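Side-chain contacts in glycosyl hydrolases family 31 family protein (Aspergillus niger, PDB 6DRU), which catalyses the release of alpha-xylose from the non-reducing terminal glucose of xyloglucan oligosaccharides, as a family 31 glycoside hydrolase: residues Phe24-Phe29 with Gln232-Ala237; Ile44-Asp49 with Tyr439-Gln444; Tyr150-Gln155 with Ile160-Ser165; Thr178-Ser183 with Ala188-Met193. All coordinates share one frame; numbering follows the deposited sequence.

Interaction 1. Residues Phe24-Phe29 with Gln232-Ala237; sequences FGYDGF and QQRISA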
loop_
_atom_site.group_PDB
_atom_site.type_symbol
_atom_site.label_atom_id
_atom_site.label_comp_id
_atom_site.label_asym_id
_atom_site.label_seq_id
_atom_site.Cartn_x
_atom_site.Cartn_y
_atom_site.Cartn_z
ATOM N N PHE A 24 -8.232 -8.820 35.227
ATOM C CA PHE A 24 -8.658 -9.985 34.457
ATOM C C PHE A 24 -8.123 -11.240 35.130
ATOM O O PHE A 24 -6.917 -11.502 35.094
ATOM C CB PHE A 24 -8.173 -9.886 33.011
ATOM C CG PHE A 24 -9.121 -10.477 32.016
ATOM C CD1 PHE A 24 -10.237 -9.772 31.605
ATOM C CD2 PHE A 24 -8.897 -11.737 31.490
ATOM C CE1 PHE A 24 -11.116 -10.314 30.689
ATOM C CE2 PHE A 24 -9.769 -12.285 30.572
ATOM C CZ PHE A 24 -10.882 -11.572 30.171
ATOM N N GLY A 25 -9.020 -12.021 35.725
ATOM C CA GLY A 25 -8.627 -13.224 36.426
ATOM C C GLY A 25 -7.802 -12.930 37.673
ATOM O O GLY A 25 -7.654 -11.791 38.120
ATOM N N TYR A 26 -7.261 -14.006 38.238
ATOM C CA TYR A 26 -6.416 -13.892 39.419
ATOM C C TYR A 26 -5.071 -13.289 39.035
ATOM O O TYR A 26 -4.381 -13.809 38.152
ATOM C CB TYR A 26 -6.219 -15.259 40.068
ATOM C CG TYR A 26 -7.447 -15.805 40.764
ATOM C CD1 TYR A 26 -8.214 -14.999 41.594
ATOM C CD2 TYR A 26 -7.832 -17.128 40.598
ATOM C CE1 TYR A 26 -9.334 -15.494 42.234
ATOM C CE2 TYR A 26 -8.951 -17.632 41.234
ATOM C CZ TYR A 26 -9.697 -16.810 42.051
ATOM O OH TYR A 26 -10.813 -17.302 42.688
ATOM N N ASP A 27 -4.703 -12.193 39.700
ATOM C CA ASP A 27 -3.384 -11.573 39.552
ATOM C C ASP A 27 -3.084 -11.209 38.099
ATOM O O ASP A 27 -1.955 -11.355 37.629
ATOM C CB ASP A 27 -2.286 -12.485 40.106
ATOM C CG ASP A 27 -2.713 -13.230 41.356
ATOM O OD1 ASP A 27 -2.940 -12.578 42.397
ATOM O OD2 ASP A 27 -2.814 -14.475 41.297
ATOM N N GLY A 28 -4.086 -10.714 37.385
ATOM C CA GLY A 28 -3.923 -10.416 35.974
ATOM C C GLY A 28 -4.562 -9.101 35.585
ATOM O O GLY A 28 -5.542 -8.655 36.186
ATOM N N PHE A 29 -3.980 -8.477 34.561
ATOM C CA PHE A 29 -4.535 -7.291 33.925
ATOM C C PHE A 29 -4.665 -7.538 32.430
ATOM O O PHE A 29 -3.817 -8.203 31.826
ATOM C CB PHE A 29 -3.666 -6.053 34.173
ATOM C CG PHE A 29 -3.918 -5.391 35.496
ATOM C CD1 PHE A 29 -5.172 -4.893 35.807
ATOM C CD2 PHE A 29 -2.901 -5.262 36.427
ATOM C CE1 PHE A 29 -5.410 -4.281 37.025
ATOM C CE2 PHE A 29 -3.131 -4.651 37.645
ATOM C CZ PHE A 29 -4.388 -4.160 37.944
ATOM N N GLN A 232 1.188 -21.445 34.846
ATOM C CA GLN A 232 0.455 -22.310 33.928
ATOM C C GLN A 232 -0.999 -22.471 34.349
ATOM O O GLN A 232 -1.870 -22.673 33.495
ATOM C CB GLN A 232 1.136 -23.674 33.827
ATOM C CG GLN A 232 2.467 -23.643 33.097
ATOM C CD GLN A 232 2.325 -23.199 31.654
ATOM O OE1 GLN A 232 1.420 -23.638 30.944
ATOM N NE2 GLN A 232 3.220 -22.323 31.213
ATOM N N GLN A 233 -1.282 -22.392 35.652
ATOM C CA GLN A 233 -2.669 -22.418 36.102
ATOM C C GLN A 233 -3.423 -21.187 35.615
ATOM O O GLN A 233 -4.603 -21.275 35.255
ATOM C CB GLN A 233 -2.728 -22.509 37.626
ATOM C CG GLN A 233 -3.992 -23.162 38.167
ATOM C CD GLN A 233 -4.165 -22.937 39.657
ATOM O OE1 GLN A 233 -3.208 -23.025 40.425
ATOM N NE2 GLN A 233 -5.393 -22.652 40.073
ATOM N N ARG A 234 -2.753 -20.032 35.594
ATOM C CA ARG A 234 -3.385 -18.801 35.133
ATOM C C ARG A 234 -3.506 -18.763 33.614
ATOM O O ARG A 234 -4.525 -18.303 33.086
ATOM C CB ARG A 234 -2.594 -17.593 35.633
ATOM C CG ARG A 234 -2.392 -17.558 37.139
ATOM C CD ARG A 234 -3.637 -17.075 37.862
ATOM N NE ARG A 234 -3.422 -16.967 39.302
ATOM C CZ ARG A 234 -3.772 -17.899 40.183
ATOM N NH1 ARG A 234 -4.355 -19.017 39.773
ATOM N NH2 ARG A 234 -3.539 -17.714 41.475
ATOM N N ILE A 235 -2.480 -19.234 32.902
ATOM C CA ILE A 235 -2.518 -19.235 31.442
ATOM C C ILE A 235 -3.654 -20.119 30.946
ATOM O O ILE A 235 -4.415 -19.741 30.047
ATOM C CB ILE A 235 -1.162 -19.682 30.867
ATOM C CG1 ILE A 235 -0.075 -18.653 31.182
ATOM C CG2 ILE A 235 -1.261 -19.908 29.366
ATOM C CD1 ILE A 235 1.328 -19.134 30.871
ATOM N N SER A 236 -3.786 -21.313 31.528
ATOM C CA SER A 236 -4.848 -22.227 31.119
ATOM C C SER A 236 -6.225 -21.681 31.474
ATOM O O SER A 236 -7.189 -21.910 30.736
ATOM C CB SER A 236 -4.637 -23.598 31.760
ATOM O OG SER A 236 -4.587 -23.501 33.174
ATOM N N ALA A 237 -6.342 -20.964 32.594
ATOM C CA ALA A 237 -7.608 -20.324 32.928
ATOM C C ALA A 237 -7.950 -19.197 31.965
ATOM O O ALA A 237 -9.127 -18.852 31.823
ATOM C CB ALA A 237 -7.573 -19.791 34.359
#

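Interaction 2. Residues Ile44-Asp49 with Tyr439-Gln444; sequences ISFIYD and YPWAHQ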
loop_
_atom_site.group_PDB
_atom_site.type_symbol
_atom_site.label_atom_id
_atom_site.label_comp_id
_atom_site.label_asym_id
_atom_site.label_seq_id
_atom_site.Cartn_x
_atom_site.Cartn_y
_atom_site.Cartn_z
ATOM N N ILE A 44 -10.982 -11.222 16.619
ATOM C CA ILE A 44 -10.766 -12.602 17.043
ATOM C C ILE A 44 -9.937 -12.600 18.320
ATOM O O ILE A 44 -8.862 -11.992 18.376
ATOM C CB ILE A 44 -10.084 -13.426 15.936
ATOM C CG1 ILE A 44 -11.050 -13.698 14.775
ATOM C CG2 ILE A 44 -9.534 -14.729 16.499
ATOM C CD1 ILE A 44 -11.188 -12.572 13.786
ATOM N N SER A 45 -10.441 -13.282 19.346
ATOM C CA SER A 45 -9.802 -13.349 20.651
ATOM C C SER A 45 -9.628 -14.806 21.042
ATOM O O SER A 45 -10.470 -15.651 20.722
ATOM C CB SER A 45 -10.622 -12.617 21.724
ATOM O OG SER A 45 -10.012 -12.730 22.998
ATOM N N PHE A 46 -8.523 -15.098 21.721
ATOM C CA PHE A 46 -8.196 -16.455 22.132
ATOM C C PHE A 46 -8.273 -16.639 23.641
ATOM O O PHE A 46 -7.917 -17.710 24.142
ATOM C CB PHE A 46 -6.807 -16.835 21.615
ATOM C CG PHE A 46 -6.698 -16.817 20.116
ATOM C CD1 PHE A 46 -7.106 -17.908 19.364
ATOM C CD2 PHE A 46 -6.197 -15.704 19.457
ATOM C CE1 PHE A 46 -7.013 -17.892 17.982
ATOM C CE2 PHE A 46 -6.101 -15.681 18.075
ATOM C CZ PHE A 46 -6.509 -16.776 17.337
ATOM N N ILE A 47 -8.732 -15.628 24.374
ATOM C CA ILE A 47 -8.850 -15.705 25.824
ATOM C C ILE A 47 -10.324 -15.736 26.204
ATOM O O ILE A 47 -11.190 -15.246 25.471
ATOM C CB ILE A 47 -8.126 -14.536 26.527
ATOM C CG1 ILE A 47 -8.804 -13.208 26.195
ATOM C CG2 ILE A 47 -6.657 -14.507 26.134
ATOM C CD1 ILE A 47 -8.340 -12.059 27.062
ATOM N N TYR A 48 -10.603 -16.327 27.364
ATOM C CA TYR A 48 -11.963 -16.467 27.865
ATOM C C TYR A 48 -12.358 -15.237 28.672
ATOM O O TYR A 48 -11.567 -14.719 29.464
ATOM C CB TYR A 48 -12.090 -17.721 28.734
ATOM C CG TYR A 48 -12.061 -19.021 27.960
ATOM C CD1 TYR A 48 -10.860 -19.581 27.546
ATOM C CD2 TYR A 48 -13.237 -19.692 27.650
ATOM C CE1 TYR A 48 -10.831 -20.769 26.839
ATOM C CE2 TYR A 48 -13.218 -20.881 26.945
ATOM C CZ TYR A 48 -12.014 -21.415 26.542
ATOM O OH TYR A 48 -11.991 -22.599 25.839
ATOM N N ASP A 49 -13.590 -14.780 28.472
ATOM C CA ASP A 49 -14.150 -13.669 29.241
ATOM C C ASP A 49 -15.523 -14.076 29.755
ATOM O O ASP A 49 -16.472 -14.188 28.951
ATOM C CB ASP A 49 -14.238 -12.396 28.405
ATOM C CG ASP A 49 -14.616 -11.183 29.233
ATOM O OD1 ASP A 49 -14.608 -11.287 30.478
ATOM O OD2 ASP A 49 -14.918 -10.125 28.639
ATOM N N TYR A 439 -5.709 -19.758 11.317
ATOM C CA TYR A 439 -6.070 -20.842 10.402
ATOM C C TYR A 439 -5.915 -22.232 11.010
ATOM O O TYR A 439 -6.895 -22.998 10.986
ATOM C CB TYR A 439 -5.270 -20.712 9.100
ATOM C CG TYR A 439 -5.738 -21.658 8.019
ATOM C CD1 TYR A 439 -5.204 -22.935 7.902
ATOM C CD2 TYR A 439 -6.721 -21.275 7.117
ATOM C CE1 TYR A 439 -5.636 -23.802 6.916
ATOM C CE2 TYR A 439 -7.157 -22.133 6.128
ATOM C CZ TYR A 439 -6.612 -23.396 6.032
ATOM O OH TYR A 439 -7.047 -24.252 5.046
ATOM N N PRO A 440 -4.756 -22.636 11.552
ATOM C CA PRO A 440 -4.682 -23.986 12.133
ATOM C C PRO A 440 -5.526 -24.140 13.384
ATOM O O PRO A 440 -6.030 -25.238 13.651
ATOM C CB PRO A 440 -3.188 -24.156 12.433
ATOM C CG PRO A 440 -2.705 -22.773 12.665
ATOM C CD PRO A 440 -3.484 -21.905 11.716
ATOM N N TRP A 441 -5.691 -23.067 14.159
ATOM C CA TRP A 441 -6.560 -23.113 15.329
ATOM C C TRP A 441 -8.004 -23.383 14.925
ATOM O O TRP A 441 -8.692 -24.199 15.550
ATOM C CB TRP A 441 -6.442 -21.794 16.095
ATOM C CG TRP A 441 -7.074 -21.771 17.452
ATOM C CD1 TRP A 441 -6.450 -21.971 18.648
ATOM C CD2 TRP A 441 -8.449 -21.505 17.756
ATOM N NE1 TRP A 441 -7.351 -21.854 19.679
ATOM C CE2 TRP A 441 -8.586 -21.569 19.158
ATOM C CE3 TRP A 441 -9.578 -21.224 16.981
ATOM C CZ2 TRP A 441 -9.805 -21.364 19.799
ATOM C CZ3 TRP A 441 -10.788 -21.020 17.619
ATOM C CH2 TRP A 441 -10.892 -21.091 19.014
ATOM N N ALA A 442 -8.476 -22.714 13.871
ATOM C CA ALA A 442 -9.828 -22.953 13.381
ATOM C C ALA A 442 -9.957 -24.297 12.681
ATOM O O ALA A 442 -11.067 -24.833 12.599
ATOM C CB ALA A 442 -10.253 -21.830 12.435
ATOM N N HIS A 443 -8.853 -24.848 12.170
ATOM C CA HIS A 443 -8.902 -26.183 11.582
ATOM C C HIS A 443 -9.096 -27.245 12.658
ATOM O O HIS A 443 -9.889 -28.177 12.480
ATOM C CB HIS A 443 -7.631 -26.448 10.775
ATOM C CG HIS A 443 -7.741 -27.609 9.837
ATOM N ND1 HIS A 443 -8.833 -27.804 9.019
ATOM C CD2 HIS A 443 -6.893 -28.633 9.579
ATOM C CE1 HIS A 443 -8.654 -28.898 8.301
ATOM N NE2 HIS A 443 -7.483 -29.417 8.618
ATOM N N GLN A 444 -8.375 -27.126 13.779
ATOM C CA GLN A 444 -8.656 -27.980 14.929
ATOM C C GLN A 444 -10.100 -27.817 15.381
ATOM O O GLN A 444 -10.777 -28.802 15.699
ATOM C CB GLN A 444 -7.709 -27.647 16.083
ATOM C CG GLN A 444 -6.234 -27.818 15.780
ATOM C CD GLN A 444 -5.362 -27.475 16.972
ATOM O OE1 GLN A 444 -5.087 -26.306 17.241
ATOM N NE2 GLN A 444 -4.929 -28.496 17.701
#

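Interaction 3. Residues Tyr150-Gln155 with Ile160-Ser165; sequences YGTGTQ and INKKGS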
loop_
_atom_site.group_PDB
_atom_site.type_symbol
_atom_site.label_atom_id
_atom_site.label_comp_id
_atom_site.label_asym_id
_atom_site.label_seq_id
_atom_site.Cartn_x
_atom_site.Cartn_y
_atom_site.Cartn_z
ATOM N N TYR A 150 10.510 -18.431 28.478
ATOM C CA TYR A 150 10.120 -19.809 28.218
ATOM C C TYR A 150 8.799 -19.837 27.464
ATOM O O TYR A 150 7.882 -19.070 27.773
ATOM C CB TYR A 150 9.980 -20.606 29.520
ATOM C CG TYR A 150 11.124 -20.424 30.489
ATOM C CD1 TYR A 150 12.442 -20.522 30.063
ATOM C CD2 TYR A 150 10.887 -20.151 31.831
ATOM C CE1 TYR A 150 13.490 -20.354 30.947
ATOM C CE2 TYR A 150 11.929 -19.983 32.721
ATOM C CZ TYR A 150 13.229 -20.085 32.275
ATOM O OH TYR A 150 14.268 -19.918 33.161
ATOM N N GLY A 151 8.698 -20.736 26.486
ATOM C CA GLY A 151 7.477 -20.883 25.717
ATOM C C GLY A 151 7.614 -20.445 24.275
ATOM O O GLY A 151 8.479 -20.943 23.547
ATOM N N THR A 152 6.752 -19.514 23.855
ATOM C CA THR A 152 6.736 -18.938 22.509
ATOM C C THR A 152 6.393 -19.960 21.424
ATOM O O THR A 152 6.661 -19.724 20.241
ATOM C CB THR A 152 8.065 -18.244 22.172
ATOM O OG1 THR A 152 9.079 -19.226 21.924
ATOM C CG2 THR A 152 8.509 -17.338 23.315
ATOM N N GLY A 153 5.797 -21.088 21.791
ATOM C CA GLY A 153 5.451 -22.106 20.817
ATOM C C GLY A 153 6.557 -23.125 20.615
ATOM O O GLY A 153 7.423 -23.338 21.467
ATOM N N THR A 154 6.524 -23.760 19.447
ATOM C CA THR A 154 7.466 -24.812 19.100
ATOM C C THR A 154 8.405 -24.357 17.991
ATOM O O THR A 154 8.041 -23.548 17.133
ATOM C CB THR A 154 6.735 -26.084 18.661
ATOM O OG1 THR A 154 5.963 -25.812 17.484
ATOM C CG2 THR A 154 5.813 -26.568 19.765
ATOM N N GLN A 155 9.614 -24.913 18.007
ATOM C CA GLN A 155 10.682 -24.551 17.085
ATOM C C GLN A 155 11.851 -25.496 17.326
ATOM O O GLN A 155 12.078 -25.936 18.456
ATOM C CB GLN A 155 11.114 -23.092 17.282
ATOM C CG GLN A 155 12.289 -22.648 16.429
ATOM C CD GLN A 155 12.680 -21.209 16.689
ATOM O OE1 GLN A 155 12.163 -20.570 17.606
ATOM N NE2 GLN A 155 13.596 -20.688 15.880
ATOM N N ILE A 160 15.569 -23.905 25.504
ATOM C CA ILE A 160 14.387 -23.606 26.300
ATOM C C ILE A 160 14.378 -22.169 26.803
ATOM O O ILE A 160 13.307 -21.673 27.186
ATOM C CB ILE A 160 14.225 -24.587 27.480
ATOM C CG1 ILE A 160 15.488 -24.610 28.341
ATOM C CG2 ILE A 160 13.862 -25.979 26.980
ATOM C CD1 ILE A 160 15.328 -25.402 29.616
ATOM N N ASN A 161 15.524 -21.492 26.828
ATOM C CA ASN A 161 15.596 -20.065 27.118
ATOM C C ASN A 161 15.615 -19.320 25.789
ATOM O O ASN A 161 16.610 -19.364 25.058
ATOM C CB ASN A 161 16.833 -19.735 27.952
ATOM C CG ASN A 161 16.948 -18.255 28.268
ATOM O OD1 ASN A 161 15.968 -17.513 28.197
ATOM N ND2 ASN A 161 18.152 -17.819 28.617
ATOM N N LYS A 162 14.516 -18.636 25.478
ATOM C CA LYS A 162 14.363 -17.947 24.205
ATOM C C LYS A 162 14.886 -16.514 24.237
ATOM O O LYS A 162 14.703 -15.783 23.259
ATOM C CB LYS A 162 12.894 -17.958 23.776
ATOM C CG LYS A 162 12.296 -19.353 23.647
ATOM C CD LYS A 162 12.988 -20.163 22.556
ATOM C CE LYS A 162 12.552 -21.623 22.577
ATOM N NZ LYS A 162 11.290 -21.857 21.821
ATOM N N LYS A 163 15.528 -16.103 25.329
ATOM C CA LYS A 163 16.075 -14.755 25.412
ATOM C C LYS A 163 17.122 -14.536 24.327
ATOM O O LYS A 163 17.927 -15.421 24.028
ATOM C CB LYS A 163 16.688 -14.521 26.793
ATOM C CG LYS A 163 17.332 -13.156 26.981
ATOM C CD LYS A 163 16.342 -12.159 27.554
ATOM C CE LYS A 163 16.966 -10.785 27.708
ATOM N NZ LYS A 163 15.951 -9.752 28.057
ATOM N N GLY A 164 17.106 -13.345 23.735
ATOM C CA GLY A 164 18.020 -13.023 22.659
ATOM C C GLY A 164 17.605 -13.526 21.296
ATOM O O GLY A 164 18.399 -13.429 20.353
ATOM N N SER A 165 16.394 -14.060 21.159
ATOM C CA SER A 165 15.904 -14.598 19.899
ATOM C C SER A 165 14.775 -13.733 19.355
ATOM O O SER A 165 14.016 -13.120 20.111
ATOM C CB SER A 165 15.403 -16.038 20.065
ATOM O OG SER A 165 16.457 -16.912 20.422
HETATM O O HOH W 1 11.187 -22.946 26.428
HETATM O O HOH W 2 9.708 -20.779 19.325
#

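Interaction 4. Residues Thr178-Ser183 with Ala188-Met193; sequences TPVFMS and AFIWNM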
loop_
_atom_site.group_PDB
_atom_site.type_symbol
_atom_site.label_atom_id
_atom_site.label_comp_id
_atom_site.label_asym_id
_atom_site.label_seq_id
_atom_site.Cartn_x
_atom_site.Cartn_y
_atom_site.Cartn_z
ATOM N N THR A 178 3.864 -18.953 18.815
ATOM C CA THR A 178 2.697 -18.577 19.602
ATOM C C THR A 178 3.119 -17.613 20.704
ATOM O O THR A 178 3.916 -17.981 21.575
ATOM C CB THR A 178 2.025 -19.816 20.198
ATOM O OG1 THR A 178 1.661 -20.719 19.147
ATOM C CG2 THR A 178 0.776 -19.427 20.975
ATOM N N PRO A 179 2.606 -16.383 20.711
ATOM C CA PRO A 179 3.076 -15.372 21.676
ATOM C C PRO A 179 2.487 -15.567 23.072
ATOM O O PRO A 179 1.735 -14.736 23.589
ATOM C CB PRO A 179 2.622 -14.064 21.018
ATOM C CG PRO A 179 1.370 -14.437 20.303
ATOM C CD PRO A 179 1.570 -15.850 19.809
ATOM N N VAL A 180 2.840 -16.688 23.697
ATOM C CA VAL A 180 2.518 -16.970 25.092
ATOM C C VAL A 180 3.812 -17.430 25.749
ATOM O O VAL A 180 4.345 -18.488 25.395
ATOM C CB VAL A 180 1.422 -18.036 25.238
ATOM C CG1 VAL A 180 1.258 -18.429 26.698
ATOM C CG2 VAL A 180 0.108 -17.531 24.668
ATOM N N PHE A 181 4.324 -16.643 26.693
ATOM C CA PHE A 181 5.601 -16.966 27.309
ATOM C C PHE A 181 5.560 -16.693 28.804
ATOM O O PHE A 181 4.775 -15.870 29.283
ATOM C CB PHE A 181 6.756 -16.181 26.665
ATOM C CG PHE A 181 6.783 -14.716 27.017
ATOM C CD1 PHE A 181 7.529 -14.259 28.095
ATOM C CD2 PHE A 181 6.093 -13.793 26.252
ATOM C CE1 PHE A 181 7.567 -12.914 28.413
ATOM C CE2 PHE A 181 6.132 -12.446 26.563
ATOM C CZ PHE A 181 6.868 -12.007 27.647
ATOM N N MET A 182 6.416 -17.403 29.534
ATOM C CA MET A 182 6.665 -17.159 30.947
ATOM C C MET A 182 8.053 -16.559 31.117
ATOM O O MET A 182 8.986 -16.911 30.389
ATOM C CB MET A 182 6.571 -18.447 31.769
ATOM C CG MET A 182 5.227 -19.145 31.728
ATOM S SD MET A 182 5.219 -20.598 32.799
ATOM C CE MET A 182 6.653 -21.484 32.189
ATOM N N SER A 183 8.183 -15.654 32.078
ATOM C CA SER A 183 9.465 -15.080 32.449
ATOM C C SER A 183 9.848 -15.549 33.847
ATOM O O SER A 183 8.986 -15.770 34.703
ATOM C CB SER A 183 9.423 -13.551 32.402
ATOM O OG SER A 183 10.644 -12.993 32.853
ATOM N N ALA A 188 3.665 -14.069 33.372
ATOM C CA ALA A 188 3.387 -14.596 32.048
ATOM C C ALA A 188 2.694 -13.520 31.222
ATOM O O ALA A 188 2.110 -12.576 31.760
ATOM C CB ALA A 188 2.524 -15.863 32.116
ATOM N N PHE A 189 2.758 -13.680 29.902
ATOM C CA PHE A 189 2.303 -12.656 28.971
ATOM C C PHE A 189 1.656 -13.325 27.769
ATOM O O PHE A 189 2.201 -14.292 27.228
ATOM C CB PHE A 189 3.479 -11.770 28.537
ATOM C CG PHE A 189 3.086 -10.564 27.727
ATOM C CD1 PHE A 189 2.907 -10.657 26.356
ATOM C CD2 PHE A 189 2.925 -9.329 28.334
ATOM C CE1 PHE A 189 2.556 -9.548 25.609
ATOM C CE2 PHE A 189 2.577 -8.215 27.592
ATOM C CZ PHE A 189 2.392 -8.325 26.228
ATOM N N ILE A 190 0.499 -12.812 27.357
ATOM C CA ILE A 190 -0.242 -13.332 26.214
ATOM C C ILE A 190 -0.505 -12.184 25.252
ATOM O O ILE A 190 -1.181 -11.214 25.609
ATOM C CB ILE A 190 -1.569 -13.988 26.632
ATOM C CG1 ILE A 190 -1.322 -15.102 27.647
ATOM C CG2 ILE A 190 -2.303 -14.530 25.412
ATOM C CD1 ILE A 190 -2.594 -15.732 28.174
ATOM N N TRP A 191 0.030 -12.295 24.037
ATOM C CA TRP A 191 -0.235 -11.344 22.957
ATOM C C TRP A 191 -1.448 -11.867 22.196
ATOM O O TRP A 191 -1.329 -12.645 21.248
ATOM C CB TRP A 191 1.004 -11.197 22.081
ATOM C CG TRP A 191 0.919 -10.241 20.921
ATOM C CD1 TRP A 191 0.794 -10.569 19.602
ATOM C CD2 TRP A 191 1.003 -8.810 20.969
ATOM N NE1 TRP A 191 0.781 -9.436 18.827
ATOM C CE2 TRP A 191 0.906 -8.342 19.642
ATOM C CE3 TRP A 191 1.141 -7.878 22.003
ATOM C CZ2 TRP A 191 0.940 -6.986 19.324
ATOM C CZ3 TRP A 191 1.175 -6.531 21.683
ATOM C CH2 TRP A 191 1.077 -6.099 20.354
ATOM N N ASN A 192 -2.636 -11.444 22.634
ATOM C CA ASN A 192 -3.908 -11.970 22.130
ATOM C C ASN A 192 -4.235 -11.334 20.777
ATOM O O ASN A 192 -5.121 -10.487 20.638
ATOM C CB ASN A 192 -5.017 -11.728 23.145
ATOM C CG ASN A 192 -6.318 -12.406 22.763
ATOM O OD1 ASN A 192 -6.325 -13.424 22.069
ATOM N ND2 ASN A 192 -7.432 -11.844 23.216
ATOM N N MET A 193 -3.495 -11.772 19.756
ATOM C CA MET A 193 -3.594 -11.198 18.422
ATOM C C MET A 193 -3.501 -12.309 17.380
ATOM O O MET A 193 -2.589 -13.151 17.458
ATOM C CB MET A 193 -2.491 -10.161 18.188
ATOM C CG MET A 193 -2.441 -9.052 19.226
ATOM S SD MET A 193 -3.677 -7.776 18.936
ATOM C CE MET A 193 -2.884 -6.843 17.630
#

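Interaction 1. Residues Phe24-Phe29 with Gln232-Ala237
Arg234 reaches from helix 228-239 to Asp27, and its guanidinium makes a salt bridge to one carboxylate oxygen. NE of Arg234 stands 3.2 Å from Asp27 OD2, on the anti side of the carboxylate, with the oxygen close to the guanidinium plane. NH2 of Arg234 adds a weak hydrogen bond to Asp27 OD2 at 3.3 Å, so a single oxygen receives both N-H groups. Carboxylate and guanidinium are nearly coplanar, 29° apart. Tyr26 packs mainly through its CB: this carbon lies over one face of the guanidinium, 3.4 Å from Arg234 NE, while the aromatic ring passes obliquely beside NH1 and meets Tyr2 edge to face. The arginine chain, bent at chi2 (-78°), runs to the turn.

Behind this salt bridge, the type II turn from Gly25 to Gly28 sets Tyr26 and Asp27 at its two central positions, just ahead of strand 28-35. Asp27 OD1 accepts from the backbone N of Asn80, and Gln233 NE2 lies at the guanidinium edge. With the carboxylate divided between a cation and a backbone N-H, the buried Asp27 is probably stabilised as the anion, and the tie between turn and helix combines this salt bridge with the packing of Tyr26 on the guanidinium face.

Interaction 2. Residues Ile44-Asp49 with Tyr439-Gln444
Phe46 drives its ring edge into the indole face of Trp441, and this aromatic pair carries the direct contact between the loop 44-49 and the start of helix 439-455. It is a T-shaped stack: the planes stand 79° apart, and the centroid of the Phe46 ring lies 5.0 Å from that of the five-membered indole ring. The CD1-CE1 side of Phe46 does the touching. Its CE1 comes 3.9 Å from Trp441 CD2, and its CD1 lies 4.0 Å from Trp441 NE1, over the pyrrole part rather than the benzo ring. Trp441 has CG anti to its backbone N (chi1 -169°), which carries the indole out from the helix and presents its flat side to the phenylalanine.

The aromatic packing continues beyond the pair, since Phe46 also meets Tyr473 edge to face and Trp441 meets Phe479 in the same manner. Both further partners come from the chain that follows strand 467-469.

Polar contacts fix the loop backbone beside the ring. Asn192 accepts from the backbone N of Phe46 through OD1 and bonds Ser45 OG through ND2, while a weak hydrogen bond runs from Ile47 N to Ser45 OG.

This is an interdomain aromatic cluster, in which a loop of the N-terminal beta domain packs against a helix of the family 31 TIM-barrel domain.

Interaction 3. Residues Tyr150-Gln155 with Ile160-Ser165
Lys162 meeting Gly151 and Thr152, and Tyr150 meeting Ile160, make this a buried, largely polar contact where the chain leaves edge strand 149-151, turns a corner at Thr152 and Gly153, and doubles back through the loop before strand 166-168. Lys162, bent at chi2 (-63°) and chi4 (85°), brings its ammonium group up to that corner. NZ of Lys162 gives a weak hydrogen bond to Gly151 O at 3.4 Å and lies equally far, 3.4 Å, from Thr152 OG1. A water bridges the same group: it donates to Thr152 OG1 and to Gln155 OE1, 3.0 Å from the latter, and accepts weakly from Lys162 NZ. Ser504 and Asp157 are further weak partners of this amine.

At the other end, Tyr150 turns its ring edge to the backbone, with CD1 of Tyr150 3.2 Å from Ile160 O in the plane of the ring. A second water, 2.6 Å from Ile160 O, donates to this carbonyl and accepts weakly from Gly151 N. Asn161 forms an Asx turn, its OD1 taking Lys163 N at 3.2 Å from above the carbonyl plane; the same oxygen accepts from Ile149 N.

The buried ammonium thus relies on several long polar contacts and a water instead of one close ion pair, which would spread its charge over the corner.

Interaction 4. Residues Thr178-Ser183 with Ala188-Met193
Backbone bonding joins Phe181 and Phe189 as an antiparallel hydrogen-bonded pair: Phe181 N donates to Phe189 O at 3.2 Å, and Phe189 N to Phe181 O at 3.0 Å. Trp191 N adds a third rung to Pro179 O, almost straight at 174°. CA-H...O contacts lie between the rungs, among them Val180 CA to Phe189 O.

On the sheet face of the two phenylalanines, the Phe181 ring lies against the CB of Phe189, with CE2 of Phe181 3.4 Å from that carbon. Phe181 has CG between its backbone N and carbonyl carbon (chi1 73°), bringing the ring over toward the partner strand. The ring planes are 28° apart but slid, so there is scant overlap. Val180 and Ile190 run side by side on the other face, their CG2 methyls 3.9 Å apart, and Met182 is paired with Ala188 there. Near the end of the pairing, Pro179 CB packs 3.5 Å from Trp191 CB, the two side chains crossing at about a right angle.

The hairpin 176-183/187-191 is interior to its sheet, flanked by strands 149-151 and 216-222. Helix 228-239 covers the Met182, Ala188 and Ile190 face, with helix 492-508 touching Val180 and Met182; Phe208 from strand 205-213 packs against Phe181 and Phe189.

From the N terminus, residues 24-29 open the long loop that interaction 1 closes at helix 228-239. Residues 44-49 start inside it but find their partner only at 439-444, so interactions 1 and 2 cross, and Phe24 packs on Ile47 and Tyr48 where they meet. Interactions 3 and 4 are short local closures in series, both nested within the two long loops. Tyr150 O to Met182 N and Thr152 N to Val180 O join them as neighbouring strands. Ile235 of the helix in interaction 1 rests on the hairpin of interaction 4, and the residue following strand 187-191 bonds to the loop of interaction 2, linking the N-terminal sheet to the TIM-barrel domain.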